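Local coordinates for protein alpha-1,2-mannosidase (Bacteroides thetaiotaomicron, PDB 2WW2) that hydrolyses alpha-mannosidic linkages with inversion of configuration, as a calcium-dependent member of glycoside hydrolase family 92, at residues A[377-382]-A[514-519]; A[143-148]-A[229-234]; A[285-290]-A[638-643]; A[458-463]-A[648-653]; A[545-550]-A[588-593]. All coordinates share one frame; numbering follows the deposited sequence.

Contact 1. Residues A[377-382]-A[514-519]; sequences GCMIGN and FTEGSS
Met379 and Ile380 reach across to Thr515 and Glu516, joining two irregular loops of the catalytic domain, which in family 92 is an (alpha/alpha)6 barrel. Each loop leads directly into a helix, 383-393 and 519-522. The contact is made by side chains and has no hydrogen bond across it. On the Met379 side the terminal methyl does the touching: CE lies 3.5 Å from Thr515 CG2 and 3.9 Å from Glu516 CG, so it sits against two consecutive residues. Although the CA-CB bond of Met379 does not aim at the opposite loop, bends at chi2 (-36°) and chi3 (-62°) carry CE forward. Ile380 and Thr515 meet tip to tip, with Ile380 CD1 3.6 Å from Thr515 OG1. The first torsion of Ile380 (65°) wedges CG1 between its backbone N and carbonyl carbon, leaving CG2 also near that hydroxyl.

Further out, Thr515 OG1 is satisfied by a hydrogen bond with OE1 of Glu443, on which Ile380 also packs. That bond is consistent with the threonine rotation that leaves CG2 facing Met379. Trp332 and Trp370 lie against the methionine, and the 514-519 loop is held in turn by Thr515 O bonded to Trp522 NE1 and by Ser519 OG bonded to Met492 O. Ser518 takes the N-cap position of the next helix. The loop also curls back on itself: Ser519 N stands 3.6 Å above the centre of the Phe514 ring.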
# COMPACT_ATOMS: atom_id res chain seq x y z
N GLY A 377 12.75 19.25 26.03
CA GLY A 377 13.45 18.31 25.15
C GLY A 377 12.51 17.81 24.06
O GLY A 377 11.65 17.00 24.32
N CYS A 378 12.68 18.30 22.83
CA CYS A 378 11.74 17.92 21.76
C CYS A 378 12.33 18.32 20.41
O CYS A 378 12.86 19.42 20.27
CB CYS A 378 10.41 18.65 21.97
SG CYS A 378 9.09 18.18 20.85
N MET A 379 12.24 17.42 19.43
CA MET A 379 12.71 17.68 18.05
C MET A 379 14.22 17.94 17.98
O MET A 379 14.97 17.55 18.88
CB MET A 379 11.94 18.81 17.36
CG MET A 379 10.41 18.57 17.27
SD MET A 379 9.98 16.81 16.99
CE MET A 379 10.73 16.45 15.43
N ILE A 380 14.66 18.58 16.90
CA ILE A 380 16.08 18.64 16.58
C ILE A 380 16.44 19.97 15.94
O ILE A 380 15.57 20.81 15.66
CB ILE A 380 16.47 17.51 15.57
CG1 ILE A 380 15.77 17.76 14.23
CG2 ILE A 380 16.16 16.10 16.14
CD1 ILE A 380 16.14 16.72 13.17
N GLY A 381 17.74 20.17 15.69
CA GLY A 381 18.19 21.30 14.87
C GLY A 381 18.66 22.51 15.67
O GLY A 381 18.57 22.52 16.90
N ASN A 382 19.15 23.52 14.95
CA ASN A 382 19.57 24.78 15.55
C ASN A 382 18.83 25.90 14.84
O ASN A 382 19.41 26.89 14.40
CB ASN A 382 21.09 24.97 15.37
CG ASN A 382 21.91 24.00 16.22
OD1 ASN A 382 21.47 23.49 17.27
ND2 ASN A 382 23.11 23.73 15.77
N PHE A 514 16.66 8.95 10.89
CA PHE A 514 15.72 9.97 10.45
C PHE A 514 14.74 10.33 11.55
O PHE A 514 14.54 9.57 12.49
CB PHE A 514 14.98 9.53 9.18
CG PHE A 514 15.88 9.28 8.02
CD1 PHE A 514 16.51 10.34 7.36
CD2 PHE A 514 16.15 7.99 7.59
CE1 PHE A 514 17.38 10.10 6.29
CE2 PHE A 514 17.02 7.75 6.51
CZ PHE A 514 17.62 8.80 5.87
N THR A 515 14.12 11.50 11.38
CA THR A 515 13.19 12.10 12.32
C THR A 515 11.85 12.27 11.62
O THR A 515 11.77 12.98 10.64
CB THR A 515 13.71 13.51 12.72
OG1 THR A 515 14.84 13.40 13.58
CG2 THR A 515 12.65 14.34 13.40
N GLU A 516 10.81 11.60 12.11
CA GLU A 516 9.47 11.85 11.59
C GLU A 516 9.34 11.64 10.08
O GLU A 516 8.58 12.32 9.41
CB GLU A 516 9.07 13.29 11.90
CG GLU A 516 9.03 13.57 13.39
CD GLU A 516 7.67 13.30 13.96
OE1 GLU A 516 6.78 14.16 13.73
OE2 GLU A 516 7.49 12.25 14.60
N GLY A 517 10.09 10.69 9.54
CA GLY A 517 10.18 10.58 8.10
C GLY A 517 11.20 9.54 7.73
O GLY A 517 11.75 8.87 8.62
N SER A 518 11.43 9.40 6.43
CA SER A 518 12.35 8.42 5.90
C SER A 518 13.26 9.16 4.94
O SER A 518 13.13 10.38 4.77
CB SER A 518 11.58 7.34 5.14
OG SER A 518 10.98 7.91 3.99
N SER A 519 14.18 8.44 4.31
CA SER A 519 15.07 9.06 3.34
C SER A 519 14.28 9.71 2.20
O SER A 519 14.70 10.71 1.61
CB SER A 519 16.04 8.03 2.75
OG SER A 519 16.92 8.70 1.86

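Contact 2. Residues A[143-148]-A[229-234]; sequences QYVVVD and LTIRTA
Flat groups stay outside the junction of Val145 with Leu229 and Ile231. The guanidinium of Arg232, on the residue following Ile231, carries Thr230 CG2 on one face, 3.7 Å above its plane and offset toward the rim, and forms a salt bridge with Glu187. The aromatic rings of Phe188 and Phe221 belong to neighbouring strands and pack on Val145.

The contact itself is purely aliphatic. Val145 CG2 lies 3.7 Å from Leu229 CD2, the two chains slanting past one another, and 4.1 Å from Ile231 CD1. Val145 and Ile231 meet end on, with CG1 of the valine equally close to the same CD1. The valine's first torsion (173°) places CG1 anti to the backbone N and turns both methyls toward Ile231, CG2 also reaching Leu229.

No hydrogen bond links the strands, and the CA atoms of Val145 and Ile231 are 9.5 Å apart, too far for neighbours in one sheet. Backbone bonds run within each layer instead: strand 143-148 pairs with 80-86 and 216-221, and strand 229-236 with 130-136 and 182-188. Such face-to-face packing of branched side chains between layers is characteristic of a beta-sandwich, as in the N-terminal domain of family 92.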
# COMPACT_ATOMS: atom_id res chain seq x y z
N GLN A 143 -27.46 27.77 41.13
CA GLN A 143 -26.53 28.47 40.26
C GLN A 143 -25.14 28.42 40.88
O GLN A 143 -24.92 28.98 41.96
CB GLN A 143 -26.95 29.94 40.13
CG GLN A 143 -28.38 30.18 39.64
CD GLN A 143 -28.74 31.67 39.63
OE1 GLN A 143 -27.96 32.49 40.10
NE2 GLN A 143 -29.93 32.01 39.11
N TYR A 144 -24.19 27.77 40.21
CA TYR A 144 -22.82 27.71 40.71
C TYR A 144 -21.79 28.12 39.68
O TYR A 144 -22.02 28.03 38.49
CB TYR A 144 -22.46 26.29 41.11
CG TYR A 144 -23.35 25.66 42.15
CD1 TYR A 144 -23.13 25.85 43.51
CD2 TYR A 144 -24.40 24.84 41.76
CE1 TYR A 144 -23.94 25.24 44.46
CE2 TYR A 144 -25.22 24.23 42.69
CZ TYR A 144 -24.98 24.44 44.03
OH TYR A 144 -25.80 23.81 44.94
N VAL A 145 -20.63 28.52 40.17
CA VAL A 145 -19.43 28.52 39.35
C VAL A 145 -18.38 27.75 40.14
O VAL A 145 -18.21 28.00 41.34
CB VAL A 145 -18.94 29.96 39.08
CG1 VAL A 145 -17.57 29.95 38.37
CG2 VAL A 145 -20.02 30.75 38.29
N VAL A 146 -17.69 26.83 39.48
CA VAL A 146 -16.57 26.12 40.09
C VAL A 146 -15.28 26.64 39.48
O VAL A 146 -15.17 26.76 38.25
CB VAL A 146 -16.64 24.60 39.87
CG1 VAL A 146 -15.33 23.91 40.32
CG2 VAL A 146 -17.86 24.02 40.59
N VAL A 147 -14.31 26.91 40.36
CA VAL A 147 -12.98 27.29 39.94
C VAL A 147 -12.06 26.11 40.26
O VAL A 147 -12.07 25.57 41.37
CB VAL A 147 -12.50 28.55 40.67
CG1 VAL A 147 -11.08 28.86 40.31
CG2 VAL A 147 -13.41 29.77 40.33
N ASP A 148 -11.28 25.69 39.27
CA ASP A 148 -10.46 24.49 39.38
C ASP A 148 -9.03 24.97 39.16
O ASP A 148 -8.70 25.46 38.08
CB ASP A 148 -10.92 23.47 38.33
CG ASP A 148 -10.08 22.19 38.32
OD1 ASP A 148 -8.86 22.26 38.58
OD2 ASP A 148 -10.66 21.11 38.05
N LEU A 229 -24.75 36.73 34.96
CA LEU A 229 -23.56 36.86 35.79
C LEU A 229 -22.41 37.23 34.88
O LEU A 229 -22.23 36.63 33.81
CB LEU A 229 -23.24 35.50 36.45
CG LEU A 229 -22.01 35.45 37.35
CD1 LEU A 229 -22.27 36.20 38.67
CD2 LEU A 229 -21.63 34.00 37.63
N THR A 230 -21.62 38.22 35.29
CA THR A 230 -20.36 38.50 34.62
C THR A 230 -19.21 38.00 35.49
O THR A 230 -19.24 38.16 36.71
CB THR A 230 -20.18 40.01 34.36
OG1 THR A 230 -21.19 40.45 33.45
CG2 THR A 230 -18.82 40.28 33.74
N ILE A 231 -18.21 37.37 34.87
CA ILE A 231 -17.01 36.95 35.59
C ILE A 231 -15.85 37.61 34.88
O ILE A 231 -15.71 37.47 33.67
CB ILE A 231 -16.78 35.43 35.51
CG1 ILE A 231 -18.05 34.66 35.87
CG2 ILE A 231 -15.62 35.00 36.47
CD1 ILE A 231 -17.91 33.12 35.75
N ARG A 232 -15.02 38.32 35.63
CA ARG A 232 -13.86 39.00 35.05
C ARG A 232 -12.65 38.35 35.65
O ARG A 232 -12.62 38.13 36.85
CB ARG A 232 -13.84 40.49 35.43
CG ARG A 232 -15.07 41.24 34.96
CD ARG A 232 -15.10 42.71 35.46
NE ARG A 232 -16.40 43.26 35.10
CZ ARG A 232 -17.40 43.41 35.96
NH1 ARG A 232 -17.22 43.12 37.24
NH2 ARG A 232 -18.57 43.86 35.53
N THR A 233 -11.64 38.06 34.82
CA THR A 233 -10.46 37.35 35.32
C THR A 233 -9.17 37.78 34.60
O THR A 233 -9.21 38.19 33.44
CB THR A 233 -10.69 35.81 35.26
OG1 THR A 233 -9.63 35.13 35.92
CG2 THR A 233 -10.80 35.31 33.82
N ALA A 234 -8.05 37.74 35.31
CA ALA A 234 -6.75 37.94 34.68
C ALA A 234 -5.71 37.20 35.51
O ALA A 234 -5.98 36.83 36.66
CB ALA A 234 -6.39 39.43 34.58

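Contact 3. Residues A[285-290]-A[638-643]; sequences RTFYSC and SAMGFY
Arg285 O, two residues before the Phe287 that meets Ala639, is gripped twice by Ser289: by its backbone N at 2.9 Å and by its side-chain OG at 2.7 Å. The two donors arrive from opposite faces of the carbonyl plane, the hydroxyl tilted 30° from it. Ser289 OG is also bonded to Asn12 N, which ties this turn of helix 281-294 to the N-terminal part of the chain.

Phe287 projects from the same helix toward the end of helix 632-640. Its CG is anti to the backbone N (chi1 -177°), which swings the ring away from its own helix axis to Ala639 CB, 3.6 Å from Phe287 CD1. The methyl comes at the ring obliquely. Met640 adds a looser contact, its CG being 4.4 Å from Phe287 CE1. On its other side Phe287 CD2 lies 3.6 Å above the centre of the Tyr288 ring, itself stacked with Phe7. Val274, in strand 274-277, touches both Phe287 and Met640.

Directly after Met640 the helix stops at Gly641, whose positive phi (118°) would drive a CB into the preceding carbonyl O; the chain then enters strand 642-643. On the first helix, Cys290 packs on Tyr622, a ligand of a bound sodium ion. All three residues that touch are buried and apolar, consistent with a hydrophobic join; no hydrogen bond crosses between the segments, and polar groups bond within their own helix or to other parts of the chain.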
# COMPACT_ATOMS: atom_id res chain seq x y z
N ARG A 285 -12.47 31.53 4.00
CA ARG A 285 -12.45 30.87 5.32
C ARG A 285 -11.17 30.09 5.56
O ARG A 285 -10.59 30.14 6.65
CB ARG A 285 -13.68 29.97 5.49
CG ARG A 285 -14.97 30.81 5.58
CD ARG A 285 -16.16 29.97 5.92
NE ARG A 285 -16.33 28.87 4.99
CZ ARG A 285 -17.36 28.76 4.16
NH1 ARG A 285 -18.31 29.69 4.14
NH2 ARG A 285 -17.43 27.70 3.34
N THR A 286 -10.71 29.38 4.54
CA THR A 286 -9.50 28.57 4.72
C THR A 286 -8.32 29.49 4.98
O THR A 286 -7.58 29.31 5.94
CB THR A 286 -9.24 27.69 3.49
OG1 THR A 286 -10.41 26.90 3.23
CG2 THR A 286 -8.05 26.74 3.74
N PHE A 287 -8.18 30.51 4.14
CA PHE A 287 -7.08 31.47 4.24
C PHE A 287 -7.03 32.19 5.59
O PHE A 287 -5.99 32.23 6.25
CB PHE A 287 -7.20 32.50 3.11
CG PHE A 287 -6.08 33.50 3.07
CD1 PHE A 287 -4.82 33.14 2.57
CD2 PHE A 287 -6.27 34.80 3.52
CE1 PHE A 287 -3.78 34.06 2.53
CE2 PHE A 287 -5.24 35.73 3.48
CZ PHE A 287 -3.99 35.37 2.99
N TYR A 288 -8.15 32.78 6.01
CA TYR A 288 -8.14 33.54 7.25
C TYR A 288 -8.08 32.66 8.49
O TYR A 288 -7.52 33.06 9.49
CB TYR A 288 -9.30 34.57 7.29
CG TYR A 288 -8.95 35.71 6.36
CD1 TYR A 288 -7.89 36.56 6.68
CD2 TYR A 288 -9.62 35.90 5.15
CE1 TYR A 288 -7.52 37.60 5.82
CE2 TYR A 288 -9.25 36.92 4.29
CZ TYR A 288 -8.19 37.77 4.64
OH TYR A 288 -7.80 38.80 3.80
N SER A 289 -8.65 31.46 8.41
CA SER A 289 -8.46 30.49 9.51
C SER A 289 -7.00 30.11 9.67
O SER A 289 -6.48 30.10 10.79
CB SER A 289 -9.31 29.25 9.26
OG SER A 289 -10.70 29.57 9.24
N CYS A 290 -6.32 29.82 8.56
CA CYS A 290 -4.88 29.52 8.63
C CYS A 290 -4.10 30.72 9.15
O CYS A 290 -3.15 30.55 9.92
CB CYS A 290 -4.33 29.10 7.24
SG CYS A 290 -4.91 27.49 6.70
N SER A 638 1.46 30.41 0.28
CA SER A 638 1.15 29.81 -1.02
C SER A 638 -0.06 30.46 -1.69
O SER A 638 -0.05 30.68 -2.91
CB SER A 638 0.98 28.29 -0.93
OG SER A 638 2.22 27.70 -0.56
N ALA A 639 -1.09 30.78 -0.92
CA ALA A 639 -2.24 31.52 -1.46
C ALA A 639 -1.87 32.91 -1.99
O ALA A 639 -2.45 33.40 -2.96
CB ALA A 639 -3.35 31.65 -0.40
N MET A 640 -0.93 33.57 -1.32
CA MET A 640 -0.46 34.88 -1.77
C MET A 640 0.35 34.76 -3.06
O MET A 640 0.46 35.71 -3.84
CB MET A 640 0.39 35.56 -0.67
CG MET A 640 -0.42 36.02 0.56
SD MET A 640 0.54 37.10 1.67
CE MET A 640 1.94 36.09 2.13
N GLY A 641 0.98 33.61 -3.27
CA GLY A 641 1.71 33.42 -4.52
C GLY A 641 3.20 33.18 -4.42
O GLY A 641 3.87 33.06 -5.46
N PHE A 642 3.74 33.12 -3.20
CA PHE A 642 5.20 33.04 -3.01
C PHE A 642 5.54 32.45 -1.65
O PHE A 642 4.71 32.47 -0.74
CB PHE A 642 5.89 34.41 -3.20
CG PHE A 642 5.28 35.52 -2.39
CD1 PHE A 642 5.68 35.75 -1.07
CD2 PHE A 642 4.29 36.33 -2.94
CE1 PHE A 642 5.11 36.76 -0.32
CE2 PHE A 642 3.70 37.35 -2.19
CZ PHE A 642 4.11 37.57 -0.88
N TYR A 643 6.75 31.90 -1.51
CA TYR A 643 7.10 31.13 -0.32
C TYR A 643 8.58 31.23 0.00
O TYR A 643 9.41 31.22 -0.91
CB TYR A 643 6.75 29.65 -0.57
CG TYR A 643 6.92 28.76 0.63
CD1 TYR A 643 5.91 28.62 1.58
CD2 TYR A 643 8.09 28.03 0.81
CE1 TYR A 643 6.05 27.78 2.68
CE2 TYR A 643 8.25 27.19 1.93
CZ TYR A 643 7.23 27.07 2.85
OH TYR A 643 7.38 26.25 3.96

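Contact 4. Residues A[458-463]-A[648-653]; sequences IARFAE and GMPEYA
Helix 444-465 of the catalytic domain presents Arg460 to the loop 648-650 that leads into strand 651-654. Arg460 NH2 gives Gly648 O a hydrogen bond of 3.0 Å, nearly straight at 166°, with the oxygen in the guanidinium plane and the donor in the carbonyl plane. A second bond, from Arg460 NE to the same oxygen, is weak at 3.5 Å. Bends at chi2 (-90°) and chi3 (-65°) fold the arginine chain so that this edge faces the carbonyl.

One face of the guanidinium is covered by Met649, whose CE lies 3.4 Å from Arg460 CZ, above the centre of the group; the two chains cross at about a right angle. Pro650 CD approaches Arg460 NH2 obliquely, at 3.5 Å. An alanine here removes the guanidinium, which would probably leave Gly648 O without its strong side-chain donor and the Met649 methyl without the flat group it covers.

Gly648 N is held separately by Asp390 OD1 of helix 383-393, so two helices grip this one residue. Glu651 N bonds Met649 O at 2.7 Å, closing an inverse gamma turn centred on Pro650; the arginine of a barrel helix thus hydrogen-bonds the backbone carbonyl just before that turn.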
# COMPACT_ATOMS: atom_id res chain seq x y z
N ILE A 458 24.76 30.74 9.82
CA ILE A 458 25.79 31.42 10.61
C ILE A 458 26.86 32.02 9.70
O ILE A 458 27.36 33.13 9.96
CB ILE A 458 26.43 30.49 11.67
CG1 ILE A 458 25.37 30.15 12.73
CG2 ILE A 458 27.68 31.15 12.31
CD1 ILE A 458 25.80 28.98 13.67
N ALA A 459 27.20 31.30 8.63
CA ALA A 459 28.19 31.83 7.68
C ALA A 459 27.66 33.13 7.06
O ALA A 459 28.38 34.12 6.92
CB ALA A 459 28.49 30.81 6.59
N ARG A 460 26.39 33.10 6.65
CA ARG A 460 25.78 34.28 6.04
C ARG A 460 25.84 35.46 7.01
O ARG A 460 26.14 36.58 6.61
CB ARG A 460 24.32 33.97 5.69
CG ARG A 460 24.17 33.03 4.48
CD ARG A 460 24.09 33.88 3.22
NE ARG A 460 22.87 34.66 3.32
CZ ARG A 460 22.60 35.79 2.68
NH1 ARG A 460 23.48 36.35 1.83
NH2 ARG A 460 21.42 36.36 2.89
N PHE A 461 25.48 35.19 8.27
CA PHE A 461 25.45 36.21 9.32
C PHE A 461 26.83 36.79 9.53
O PHE A 461 26.99 38.02 9.48
CB PHE A 461 24.87 35.64 10.63
CG PHE A 461 24.60 36.69 11.68
CD1 PHE A 461 23.51 37.55 11.56
CD2 PHE A 461 25.42 36.80 12.80
CE1 PHE A 461 23.25 38.51 12.53
CE2 PHE A 461 25.16 37.74 13.77
CZ PHE A 461 24.09 38.62 13.64
N ALA A 462 27.83 35.93 9.72
CA ALA A 462 29.19 36.40 9.96
C ALA A 462 29.66 37.23 8.76
O ALA A 462 30.29 38.27 8.92
CB ALA A 462 30.14 35.24 10.19
N GLU A 463 29.37 36.74 7.55
CA GLU A 463 29.84 37.45 6.35
C GLU A 463 29.27 38.87 6.30
O GLU A 463 29.99 39.82 5.96
CB GLU A 463 29.44 36.68 5.07
CG GLU A 463 30.10 37.24 3.83
CD GLU A 463 29.99 36.32 2.63
OE1 GLU A 463 28.86 35.91 2.31
OE2 GLU A 463 31.04 36.03 2.01
N GLY A 648 16.75 33.04 5.80
CA GLY A 648 18.16 33.41 5.92
C GLY A 648 18.61 33.98 4.59
O GLY A 648 19.59 34.70 4.53
N MET A 649 17.88 33.65 3.54
CA MET A 649 18.05 34.31 2.23
C MET A 649 16.78 35.11 1.97
O MET A 649 15.70 34.54 1.89
CB MET A 649 18.23 33.27 1.12
CG MET A 649 18.34 33.84 -0.30
SD MET A 649 19.72 34.98 -0.55
CE MET A 649 21.11 34.07 0.14
N PRO A 650 16.91 36.44 1.84
CA PRO A 650 15.69 37.26 1.77
C PRO A 650 15.03 37.22 0.38
O PRO A 650 14.99 38.23 -0.33
CB PRO A 650 16.19 38.67 2.15
CG PRO A 650 17.67 38.68 1.76
CD PRO A 650 18.13 37.25 2.03
N GLU A 651 14.50 36.04 0.03
CA GLU A 651 13.91 35.76 -1.29
C GLU A 651 12.68 34.92 -1.05
O GLU A 651 12.69 34.07 -0.15
CB GLU A 651 14.82 34.83 -2.12
CG GLU A 651 15.82 35.48 -2.98
CD GLU A 651 16.73 34.50 -3.66
OE1 GLU A 651 16.55 33.25 -3.58
OE2 GLU A 651 17.67 35.00 -4.28
N TYR A 652 11.67 35.07 -1.90
CA TYR A 652 10.51 34.20 -1.84
C TYR A 652 10.27 33.61 -3.23
O TYR A 652 10.10 34.37 -4.20
CB TYR A 652 9.26 35.00 -1.40
CG TYR A 652 9.44 35.75 -0.09
CD1 TYR A 652 8.98 35.21 1.11
CD2 TYR A 652 10.07 37.00 -0.06
CE1 TYR A 652 9.13 35.89 2.29
CE2 TYR A 652 10.23 37.68 1.12
CZ TYR A 652 9.75 37.12 2.30
OH TYR A 652 9.92 37.79 3.48
N ALA A 653 10.28 32.28 -3.34
CA ALA A 653 10.04 31.63 -4.62
C ALA A 653 8.57 31.79 -5.01
O ALA A 653 7.67 31.67 -4.18
CB ALA A 653 10.43 30.14 -4.58

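Contact 5. Residues A[545-550]-A[588-593]; sequences ARLDSM and QHAIYL
A turn of helix 540-551 lies against the coiled 588-593 segment, with the CA atoms of Leu547 and Ile591 7.7 Å apart; the latter segment has helical backbone angles, yet its bonds span three residues, Tyr592 N to His589 O and Leu593 N to Ala590 O. Leu547 fills the interface. Its first torsion (-76°) places CG beside the backbone N, and the fork then divides its two methyls between different partners. CD2 touches the backbone, 3.6 Å from Ala590 O, and also the methyl of that alanine, with Leu547 CD2 and Ala590 CB 4.4 Å apart. CD1 turns to Leu593, 3.9 Å from its CB, the two leucine chains crossing at about a right angle. No hydrogen bond spans the contact.

Near the end of the helix Ser549 OG bonds Arg546 O at 2.7 Å, from well off the carbonyl's direction (117° at the oxygen). Trp524 packs on Leu593 and on Met550, and Tyr594 adds to the surround of Leu547. Ile591 and Tyr592 start away from the leucine and lean on helix 600-613. Elsewhere on helix 540-551, Ala545 packs on Phe21 of a second subunit of the assembly. Small and branched apolar residues thus seat a helix on an irregular helical turn, the connecting segment before helix 600-613 in the (alpha/alpha)6 barrel domain.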
# COMPACT_ATOMS: atom_id res chain seq x y z
N ALA A 545 12.55 14.72 -12.42
CA ALA A 545 11.90 13.41 -12.49
C ALA A 545 11.54 12.90 -11.11
O ALA A 545 10.49 12.32 -10.90
CB ALA A 545 12.80 12.41 -13.20
N ARG A 546 12.42 13.14 -10.15
CA ARG A 546 12.17 12.69 -8.79
C ARG A 546 11.09 13.50 -8.10
O ARG A 546 10.32 12.95 -7.30
CB ARG A 546 13.47 12.67 -8.01
CG ARG A 546 14.42 11.68 -8.64
CD ARG A 546 15.74 11.62 -7.92
NE ARG A 546 15.59 11.23 -6.52
CZ ARG A 546 16.61 10.85 -5.77
NH1 ARG A 546 17.83 10.79 -6.29
NH2 ARG A 546 16.42 10.51 -4.49
N LEU A 547 11.00 14.79 -8.42
CA LEU A 547 9.92 15.61 -7.92
C LEU A 547 8.62 15.11 -8.53
O LEU A 547 7.60 14.97 -7.84
CB LEU A 547 10.13 17.08 -8.29
CG LEU A 547 11.17 17.84 -7.48
CD1 LEU A 547 11.39 19.20 -8.14
CD2 LEU A 547 10.70 18.01 -6.04
N ASP A 548 8.67 14.85 -9.83
CA ASP A 548 7.51 14.32 -10.53
C ASP A 548 7.04 13.00 -9.90
O ASP A 548 5.85 12.74 -9.81
CB ASP A 548 7.80 14.13 -12.02
CG ASP A 548 7.87 15.45 -12.79
OD1 ASP A 548 7.50 16.51 -12.24
OD2 ASP A 548 8.29 15.41 -13.96
N SER A 549 7.99 12.17 -9.44
CA SER A 549 7.64 10.89 -8.81
C SER A 549 7.04 11.07 -7.41
O SER A 549 6.63 10.10 -6.76
CB SER A 549 8.85 9.96 -8.76
OG SER A 549 9.75 10.32 -7.72
N MET A 550 6.97 12.31 -6.95
CA MET A 550 6.29 12.59 -5.69
C MET A 550 4.88 13.08 -5.91
O MET A 550 3.98 12.72 -5.15
CB MET A 550 7.05 13.63 -4.87
CG MET A 550 8.14 13.07 -3.99
SD MET A 550 8.63 14.30 -2.77
CE MET A 550 9.29 13.28 -1.46
N GLN A 588 8.20 20.30 2.96
CA GLN A 588 7.25 21.43 2.86
C GLN A 588 7.59 22.39 1.71
O GLN A 588 6.70 22.95 1.08
CB GLN A 588 7.19 22.22 4.18
CG GLN A 588 6.40 21.51 5.27
CD GLN A 588 6.44 22.24 6.62
OE1 GLN A 588 6.96 23.36 6.72
NE2 GLN A 588 5.88 21.61 7.64
N HIS A 589 8.87 22.57 1.44
CA HIS A 589 9.33 23.49 0.39
C HIS A 589 9.41 22.83 -0.99
O HIS A 589 9.62 23.50 -1.99
CB HIS A 589 10.74 23.98 0.73
CG HIS A 589 11.78 22.92 0.56
ND1 HIS A 589 11.90 21.84 1.41
CD2 HIS A 589 12.74 22.76 -0.39
CE1 HIS A 589 12.89 21.07 1.00
NE2 HIS A 589 13.41 21.60 -0.09
N ALA A 590 9.23 21.51 -1.05
CA ALA A 590 9.67 20.77 -2.25
C ALA A 590 8.91 21.13 -3.53
O ALA A 590 9.48 21.13 -4.62
CB ALA A 590 9.65 19.26 -2.00
N ILE A 591 7.62 21.42 -3.42
CA ILE A 591 6.87 21.81 -4.62
C ILE A 591 7.47 23.03 -5.31
O ILE A 591 7.36 23.17 -6.53
CB ILE A 591 5.38 22.09 -4.32
CG1 ILE A 591 4.66 20.77 -4.12
CG2 ILE A 591 4.74 22.79 -5.51
CD1 ILE A 591 3.14 20.92 -3.89
N TYR A 592 8.16 23.88 -4.55
CA TYR A 592 8.73 25.10 -5.12
C TYR A 592 10.06 24.85 -5.81
O TYR A 592 10.60 25.76 -6.43
CB TYR A 592 8.90 26.19 -4.05
CG TYR A 592 7.58 26.81 -3.62
CD1 TYR A 592 7.04 27.89 -4.32
CD2 TYR A 592 6.87 26.29 -2.54
CE1 TYR A 592 5.82 28.45 -3.96
CE2 TYR A 592 5.63 26.84 -2.17
CZ TYR A 592 5.12 27.92 -2.89
OH TYR A 592 3.92 28.48 -2.53
N LEU A 593 10.59 23.63 -5.70
CA LEU A 593 11.94 23.37 -6.23
C LEU A 593 11.99 23.43 -7.76
O LEU A 593 13.04 23.66 -8.34
CB LEU A 593 12.51 22.05 -5.70
CG LEU A 593 12.89 22.05 -4.21
CD1 LEU A 593 13.25 20.64 -3.70
CD2 LEU A 593 14.04 22.99 -3.97

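How the contacts relate
Contact 2 comes first along the chain and stands apart in the N-terminal beta-sandwich, its centre 38 to 52 Å from the others. Contacts 1, 3, 4 and 5 share the catalytic domain, their centres 20 to 26 Å apart. Contact 3 spans the longest part of the sequence and encloses contacts 1 and 5, whereas contacts 1 and 4 interleave, as do 3 and 4. Three of them touch: strands 642-643 and 651-654 are sheet neighbours, joining contacts 3 and 4, and Tyr592 OH of contact 5 meets Ser638 OG of contact 3 (2.7 Å, probably a hydrogen bond). Distant parts of the sequence are thereby brought together in one catalytic domain.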